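Putative hydrolase (Bacteroides ovatus, PDB 4HBS) is a putative hydrolase with a five-bladed beta-propeller fold, whose substrate is unknown but which probably acts on carbohydrate, as relatives in the beta-fructosidase clan do. Local coordinates at residues 100-103 against 104-108; 134-137 against 138-142; 276-280 against 281-285. All blocks are in the same frame, centred on the assembly; numbering follows the deposited sequence.

Overall arrangement
The three contacts follow one another along a single five-bladed propeller chain, each a local contact: at the end of a strand, in a beta turn and at the start of a helix. Contact 1 continues strand 98-102 into the loop before strand 111-113; contact 2 lies in the loop between strand 131-132 and helix 144-148; contact 3 starts the short helix 280-285 after strand 271-274. None touches another. Contacts 1 and 2 have nearest atoms about 8 Å apart and centres 29 Å apart, whereas the centres of contacts 1 and 3 lie 41 Å apart, on opposite sides of the chain's centre. Glu106 in contact 1 binds a glycerol, probably from the crystallisation liquor.

Contact 1. Residues 100-103 against 104-108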
loop_
_atom_site.group_PDB
_atom_site.type_symbol
_atom_site.label_atom_id
_atom_site.label_comp_id
_atom_site.label_asym_id
_atom_site.label_seq_id
_atom_site.Cartn_x
_atom_site.Cartn_y
_atom_site.Cartn_z
HETATM N N MSE A 100 -6.315 -10.894 -1.646
HETATM C CA MSE A 100 -6.026 -12.073 -0.831
HETATM C C MSE A 100 -6.525 -11.836 0.600
HETATM O O MSE A 100 -6.679 -10.684 1.006
HETATM C CB MSE A 100 -4.495 -12.319 -0.866
HETATM C CG MSE A 100 -3.986 -13.464 0.013
HETATM SE SE MSE A 100 -3.392 -12.873 1.715
HETATM C CE MSE A 100 -1.800 -12.210 1.219
ATOM N N VAL A 101 -6.819 -12.921 1.335
ATOM C CA VAL A 101 -7.233 -12.871 2.746
ATOM C C VAL A 101 -6.244 -13.686 3.548
ATOM O O VAL A 101 -6.065 -14.863 3.251
ATOM C CB VAL A 101 -8.680 -13.388 3.016
ATOM C CG1 VAL A 101 -9.006 -13.274 4.502
ATOM C CG2 VAL A 101 -9.716 -12.639 2.186
ATOM N N GLN A 102 -5.611 -13.080 4.558
ATOM C CA GLN A 102 -4.692 -13.777 5.451
ATOM C C GLN A 102 -5.453 -14.164 6.683
ATOM O O GLN A 102 -6.010 -13.278 7.327
ATOM C CB GLN A 102 -3.520 -12.884 5.831
ATOM C CG GLN A 102 -2.548 -13.498 6.843
ATOM C CD GLN A 102 -1.530 -12.521 7.345
ATOM O OE1 GLN A 102 -1.552 -11.340 7.023
ATOM N NE2 GLN A 102 -0.646 -12.984 8.193
ATOM N N THR A 103 -5.460 -15.461 7.046
ATOM C CA THR A 103 -6.129 -15.948 8.254
ATOM C C THR A 103 -5.098 -16.115 9.367
ATOM O O THR A 103 -3.911 -16.242 9.071
ATOM C CB THR A 103 -6.821 -17.284 7.962
ATOM O OG1 THR A 103 -5.846 -18.207 7.456
ATOM C CG2 THR A 103 -7.967 -17.141 6.989
ATOM N N PRO A 104 -5.502 -16.194 10.657
ATOM C CA PRO A 104 -4.500 -16.413 11.724
ATOM C C PRO A 104 -3.680 -17.699 11.519
ATOM O O PRO A 104 -4.267 -18.730 11.172
ATOM C CB PRO A 104 -5.358 -16.498 12.990
ATOM C CG PRO A 104 -6.591 -15.744 12.658
ATOM C CD PRO A 104 -6.858 -16.047 11.225
ATOM N N GLY A 105 -2.349 -17.616 11.694
ATOM C CA GLY A 105 -1.454 -18.768 11.552
ATOM C C GLY A 105 -0.050 -18.434 11.080
ATOM O O GLY A 105 0.920 -19.014 11.571
ATOM N N GLU A 106 0.057 -17.520 10.095
ATOM C CA GLU A 106 1.314 -17.042 9.494
ATOM C C GLU A 106 2.141 -18.157 8.773
ATOM O O GLU A 106 3.380 -18.086 8.708
ATOM C CB GLU A 106 2.167 -16.284 10.516
ATOM C CG GLU A 106 1.547 -14.965 10.911
ATOM C CD GLU A 106 2.412 -14.154 11.848
ATOM O OE1 GLU A 106 3.175 -14.759 12.640
ATOM O OE2 GLU A 106 2.306 -12.907 11.807
ATOM N N LYS A 107 1.435 -19.122 8.157
ATOM C CA LYS A 107 2.008 -20.161 7.297
ATOM C C LYS A 107 1.464 -19.857 5.864
ATOM O O LYS A 107 0.527 -19.070 5.752
ATOM C CB LYS A 107 1.629 -21.575 7.808
ATOM C CG LYS A 107 1.976 -21.873 9.287
ATOM C CD LYS A 107 3.491 -21.810 9.623
ATOM C CE LYS A 107 3.828 -20.887 10.795
ATOM N NZ LYS A 107 5.291 -20.591 10.896
ATOM N N ASP A 108 2.039 -20.421 4.780
ATOM C CA ASP A 108 1.540 -20.113 3.425
ATOM C C ASP A 108 0.099 -20.529 3.246
ATOM O O ASP A 108 -0.647 -19.855 2.534
ATOM C CB ASP A 108 2.378 -20.755 2.323
ATOM C CG ASP A 108 2.171 -20.048 0.985
ATOM O OD1 ASP A 108 2.819 -18.972 0.761
ATOM O OD2 ASP A 108 1.299 -20.505 0.197
HETATM O O HOH W 1 -1.342 -15.421 9.545
#
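Gln102 and Glu106 approach each other where strand 98-102 runs out into the loop, the amide NE2 of Gln102 lying 4.0 Å from CG of Glu106. The Gln102 chain is fully extended, CG anti to the backbone N (chi1 176°), which carries its amide out beside the loop. Glu106 is extended too but leaves its backbone with CG anti to the carbonyl carbon, and its carboxylate ends nearly coplanar with that amide, the planes 16° apart. The two segments are joined through a water, with no direct hydrogen bond between them. This water accepts from Gln102 NE2 at 2.9 Å and from Glu106 N at 2.6 Å, and donates to Thr103 O at 2.7 Å; one molecule thus links three polar groups across the bend. Pro104 and Gly105 form the bend itself; Gly105 has a positive phi of 150°, where a side chain would collide with the preceding carbonyl oxygen. Beyond these residues, Gln102 OE1 accepts from Trp73 NE1 of strand 71-75, and Thr103 OG1 bonds to Asn110. Tyr45 OH bonds to both Gln102 NE2 and Glu106 OE2, the latter also reaching the glycerol. Chemically, the contact is a polar junction: the water ties the Gln102 amide to the backbone on both sides of the bend, while Tyr45 OH joins the ends of the two side chains, which probably limits how freely the amide and the carboxylate turn.

Contact 2. Residues 134-137 against 138-142; sequences HIRH and PKATL
The imidazole of His137 is overlapped by the pyrrolidine of Pro138, whose CD sits over one ring face, 3.7 Å from the centroid, in a CH-pi contact offset toward the rim. With CG anti to the backbone N (chi1 -164°), the ring swings forward along the turn, and ND1 accepts from Lys139 N in the ring plane at 2.9 Å, the N-H...N angle being 164°. ND1 therefore carries no proton in this bond. The Lys139 side chain runs alongside the ring, CB lying 3.5 Å from ND1 of His137. The turn is closed by Ala140 N donating to His137 O at 2.8 Å, from above the carbonyl plane. Were His137 replaced by an alanine, Lys139 N would probably lose its acceptor and a gap would open beside Pro138. Arg136, bent at chi3, spans the next residues: its NH2 reaches Leu142 O in a weak bond of 3.1 Å, while NH1 pairs with Asp153. Tyr158 and Phe189, on two strands of one blade, bring their rings against the imidazole. His137 to Ala140 thus form a type I beta turn, reinforced by a side-chain-to-backbone bond, in the loop leading to helix 144-148 and packed against strands of a propeller blade.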
loop_
_atom_site.group_PDB
_atom_site.type_symbol
_atom_site.label_atom_id
_atom_site.label_comp_id
_atom_site.label_asym_id
_atom_site.label_seq_id
_atom_site.Cartn_x
_atom_site.Cartn_y
_atom_site.Cartn_z
ATOM N N HIS A 134 -8.642 -8.601 -10.934
ATOM C CA HIS A 134 -9.768 -8.759 -10.020
ATOM C C HIS A 134 -10.911 -7.811 -10.396
ATOM O O HIS A 134 -12.036 -8.284 -10.567
ATOM C CB HIS A 134 -9.349 -8.565 -8.543
ATOM C CG HIS A 134 -10.478 -8.213 -7.623
ATOM N ND1 HIS A 134 -11.369 -9.166 -7.181
ATOM C CD2 HIS A 134 -10.820 -7.018 -7.093
ATOM C CE1 HIS A 134 -12.219 -8.532 -6.394
ATOM N NE2 HIS A 134 -11.932 -7.234 -6.319
ATOM N N ILE A 135 -10.633 -6.484 -10.517
ATOM C CA ILE A 135 -11.656 -5.500 -10.866
ATOM C C ILE A 135 -11.172 -4.746 -12.100
ATOM O O ILE A 135 -10.067 -4.197 -12.132
ATOM C CB ILE A 135 -12.039 -4.583 -9.677
ATOM C CG1 ILE A 135 -13.275 -3.726 -10.016
ATOM C CG2 ILE A 135 -10.891 -3.717 -9.214
ATOM C CD1 ILE A 135 -13.961 -3.123 -8.828
ATOM N N ARG A 136 -12.004 -4.764 -13.128
ATOM C CA ARG A 136 -11.718 -4.211 -14.439
ATOM C C ARG A 136 -12.337 -2.833 -14.572
ATOM O O ARG A 136 -13.437 -2.615 -14.068
ATOM C CB ARG A 136 -12.299 -5.172 -15.514
ATOM C CG ARG A 136 -11.283 -5.684 -16.472
ATOM C CD ARG A 136 -11.719 -6.923 -17.221
ATOM N NE ARG A 136 -12.748 -6.659 -18.238
ATOM C CZ ARG A 136 -12.542 -6.104 -19.434
ATOM N NH1 ARG A 136 -11.327 -5.717 -19.795
ATOM N NH2 ARG A 136 -13.552 -5.938 -20.279
ATOM N N HIS A 137 -11.677 -1.916 -15.288
ATOM C CA HIS A 137 -12.246 -0.597 -15.497
ATOM C C HIS A 137 -13.289 -0.624 -16.646
ATOM O O HIS A 137 -12.974 -1.077 -17.755
ATOM C CB HIS A 137 -11.174 0.448 -15.802
ATOM C CG HIS A 137 -11.704 1.828 -15.634
ATOM N ND1 HIS A 137 -12.528 2.397 -16.574
ATOM C CD2 HIS A 137 -11.593 2.666 -14.584
ATOM C CE1 HIS A 137 -12.877 3.572 -16.077
ATOM N NE2 HIS A 137 -12.335 3.775 -14.883
ATOM N N PRO A 138 -14.494 -0.046 -16.437
ATOM C CA PRO A 138 -15.500 -0.006 -17.513
ATOM C C PRO A 138 -15.024 0.534 -18.863
ATOM O O PRO A 138 -15.536 0.083 -19.881
ATOM C CB PRO A 138 -16.560 0.925 -16.947
ATOM C CG PRO A 138 -16.448 0.789 -15.497
ATOM C CD PRO A 138 -15.023 0.540 -15.190
ATOM N N LYS A 139 -14.074 1.503 -18.885
ATOM C CA LYS A 139 -13.555 2.073 -20.138
ATOM C C LYS A 139 -12.577 1.119 -20.871
ATOM O O LYS A 139 -12.230 1.415 -22.011
ATOM C CB LYS A 139 -12.835 3.419 -19.883
ATOM C CG LYS A 139 -13.758 4.591 -19.590
ATOM C CD LYS A 139 -12.986 5.918 -19.367
ATOM C CE LYS A 139 -12.861 6.771 -20.621
ATOM N NZ LYS A 139 -12.079 8.023 -20.381
ATOM N N ALA A 140 -12.095 0.015 -20.225
ATOM C CA ALA A 140 -11.139 -0.921 -20.841
ATOM C C ALA A 140 -11.784 -1.639 -21.987
ATOM O O ALA A 140 -12.873 -2.187 -21.826
ATOM C CB ALA A 140 -10.626 -1.912 -19.826
ATOM N N THR A 141 -11.121 -1.631 -23.152
ATOM C CA THR A 141 -11.671 -2.134 -24.405
ATOM C C THR A 141 -11.419 -3.621 -24.722
ATOM O O THR A 141 -12.046 -4.107 -25.672
ATOM C CB THR A 141 -11.141 -1.270 -25.559
ATOM O OG1 THR A 141 -9.710 -1.290 -25.545
ATOM C CG2 THR A 141 -11.652 0.175 -25.481
ATOM N N LEU A 142 -10.542 -4.360 -23.977
ATOM C CA LEU A 142 -10.360 -5.801 -24.288
ATOM C C LEU A 142 -11.703 -6.530 -24.144
ATOM O O LEU A 142 -12.461 -6.272 -23.193
ATOM C CB LEU A 142 -9.292 -6.495 -23.429
ATOM C CG LEU A 142 -7.879 -6.453 -23.967
ATOM C CD1 LEU A 142 -6.921 -7.034 -22.962
ATOM C CD2 LEU A 142 -7.763 -7.201 -25.281
#

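Contact 3. Residues 276-280 against 281-285; sequences QYPST and QDAEN
Ser279 OG accepts from Asp282 N at 3.1 Å, with an N-H...O angle of 155°. The hydroxyl stands between the backbone N and the carbonyl carbon of its own residue (chi1 67°), which turns it toward the first turn of helix 280-285. The same hydroxyl donates a weak bond to Asp282 OD2, 2.9 Å away, so the aspartate meets the serine through both its backbone N-H and its carboxylate. Asp282 reaches back in this way because its CG stands anti to the carbonyl carbon (chi1 -73°), on the side of its own backbone N. Regular helical bonds take over from here: Ala283 N donates to Ser279 O at 2.8 Å and Glu284 N to Thr280 O at 3.0 Å. On the flank of the helix, Thr280 and Glu284 lie side by side and point the same way, with CG2 of the threonine 3.4 Å from OE2 of the glutamate. That oxygen is hydrogen-bonded elsewhere, to Ser242 OG, which probably helps to fix its position. On the inner side, CG of Pro278 rests 4.2 Å from CB of Ala283, an apolar contact that folds the residue before the cap against the helix.

Further out, Pro278 packs on Tyr262 and Tyr224, and Asp282 on Val264, setting the start of the helix against strand 260-265. Tyr277, just before the proline, stacks on His220 and bonds through OH to Leu222 N. Ser279 is a classic N-cap, its hydroxyl accepting from a backbone N-H of the first helical turn, in a short helix beside a propeller blade.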
loop_
_atom_site.group_PDB
_atom_site.type_symbol
_atom_site.label_atom_id
_atom_site.label_comp_id
_atom_site.label_asym_id
_atom_site.label_seq_id
_atom_site.Cartn_x
_atom_site.Cartn_y
_atom_site.Cartn_z
ATOM N N GLN A 276 -16.633 21.526 -2.079
ATOM C CA GLN A 276 -16.203 21.518 -3.478
ATOM C C GLN A 276 -14.820 20.899 -3.647
ATOM O O GLN A 276 -13.881 21.281 -2.951
ATOM C CB GLN A 276 -16.204 22.955 -4.055
ATOM C CG GLN A 276 -16.024 23.044 -5.586
ATOM C CD GLN A 276 -17.138 22.355 -6.353
ATOM O OE1 GLN A 276 -18.284 22.824 -6.377
ATOM N NE2 GLN A 276 -16.831 21.234 -7.013
ATOM N N TYR A 277 -14.694 19.959 -4.607
ATOM C CA TYR A 277 -13.418 19.318 -4.932
ATOM C C TYR A 277 -12.431 20.399 -5.401
ATOM O O TYR A 277 -12.777 21.171 -6.294
ATOM C CB TYR A 277 -13.623 18.246 -6.011
ATOM C CG TYR A 277 -12.333 17.729 -6.605
ATOM C CD1 TYR A 277 -11.526 16.834 -5.903
ATOM C CD2 TYR A 277 -11.906 18.143 -7.862
ATOM C CE1 TYR A 277 -10.331 16.361 -6.443
ATOM C CE2 TYR A 277 -10.714 17.675 -8.414
ATOM C CZ TYR A 277 -9.930 16.786 -7.700
ATOM O OH TYR A 277 -8.757 16.333 -8.241
ATOM N N PRO A 278 -11.233 20.516 -4.790
ATOM C CA PRO A 278 -10.332 21.612 -5.166
ATOM C C PRO A 278 -9.589 21.391 -6.463
ATOM O O PRO A 278 -9.357 20.251 -6.859
ATOM C CB PRO A 278 -9.336 21.638 -4.000
ATOM C CG PRO A 278 -9.259 20.239 -3.577
ATOM C CD PRO A 278 -10.662 19.731 -3.679
ATOM N N SER A 279 -9.128 22.485 -7.080
ATOM C CA SER A 279 -8.273 22.381 -8.256
ATOM C C SER A 279 -6.921 21.847 -7.786
ATOM O O SER A 279 -6.568 22.044 -6.622
ATOM C CB SER A 279 -8.114 23.740 -8.930
ATOM O OG SER A 279 -7.381 24.628 -8.105
ATOM N N THR A 280 -6.179 21.158 -8.655
ATOM C CA THR A 280 -4.848 20.628 -8.294
ATOM C C THR A 280 -3.958 21.766 -7.721
ATOM O O THR A 280 -3.326 21.587 -6.680
ATOM C CB THR A 280 -4.221 19.940 -9.508
ATOM O OG1 THR A 280 -4.893 18.697 -9.691
ATOM C CG2 THR A 280 -2.724 19.708 -9.356
ATOM N N GLN A 281 -3.968 22.943 -8.387
ATOM C CA GLN A 281 -3.227 24.140 -7.968
ATOM C C GLN A 281 -3.576 24.500 -6.521
ATOM O O GLN A 281 -2.672 24.740 -5.720
ATOM C CB GLN A 281 -3.572 25.306 -8.916
ATOM C CG GLN A 281 -2.780 26.591 -8.700
ATOM C CD GLN A 281 -3.327 27.702 -9.581
ATOM O OE1 GLN A 281 -3.289 27.615 -10.821
ATOM N NE2 GLN A 281 -3.887 28.753 -8.970
ATOM N N ASP A 282 -4.893 24.505 -6.185
ATOM C CA ASP A 282 -5.362 24.818 -4.832
ATOM C C ASP A 282 -5.033 23.718 -3.833
ATOM O O ASP A 282 -4.701 24.035 -2.695
ATOM C CB ASP A 282 -6.863 25.095 -4.814
ATOM C CG ASP A 282 -7.231 26.436 -5.415
ATOM O OD1 ASP A 282 -6.479 27.424 -5.189
ATOM O OD2 ASP A 282 -8.288 26.513 -6.078
ATOM N N ALA A 283 -5.117 22.437 -4.225
ATOM C CA ALA A 283 -4.772 21.344 -3.309
ATOM C C ALA A 283 -3.270 21.417 -2.914
ATOM O O ALA A 283 -2.944 21.167 -1.758
ATOM C CB ALA A 283 -5.094 19.999 -3.943
ATOM N N GLU A 284 -2.381 21.829 -3.849
ATOM C CA GLU A 284 -0.940 21.963 -3.581
ATOM C C GLU A 284 -0.632 23.164 -2.651
ATOM O O GLU A 284 0.285 23.071 -1.825
ATOM C CB GLU A 284 -0.162 22.081 -4.894
ATOM C CG GLU A 284 -0.134 20.771 -5.654
ATOM C CD GLU A 284 0.703 20.766 -6.915
ATOM O OE1 GLU A 284 1.773 21.419 -6.925
ATOM O OE2 GLU A 284 0.327 20.046 -7.869
ATOM N N ASN A 285 -1.417 24.266 -2.746
ATOM C CA ASN A 285 -1.257 25.427 -1.841
ATOM C C ASN A 285 -1.701 25.071 -0.406
ATOM O O ASN A 285 -1.304 25.749 0.540
ATOM C CB ASN A 285 -2.076 26.649 -2.327
ATOM C CG ASN A 285 -1.668 27.181 -3.679
ATOM O OD1 ASN A 285 -0.487 27.167 -4.050
ATOM N ND2 ASN A 285 -2.634 27.693 -4.443
#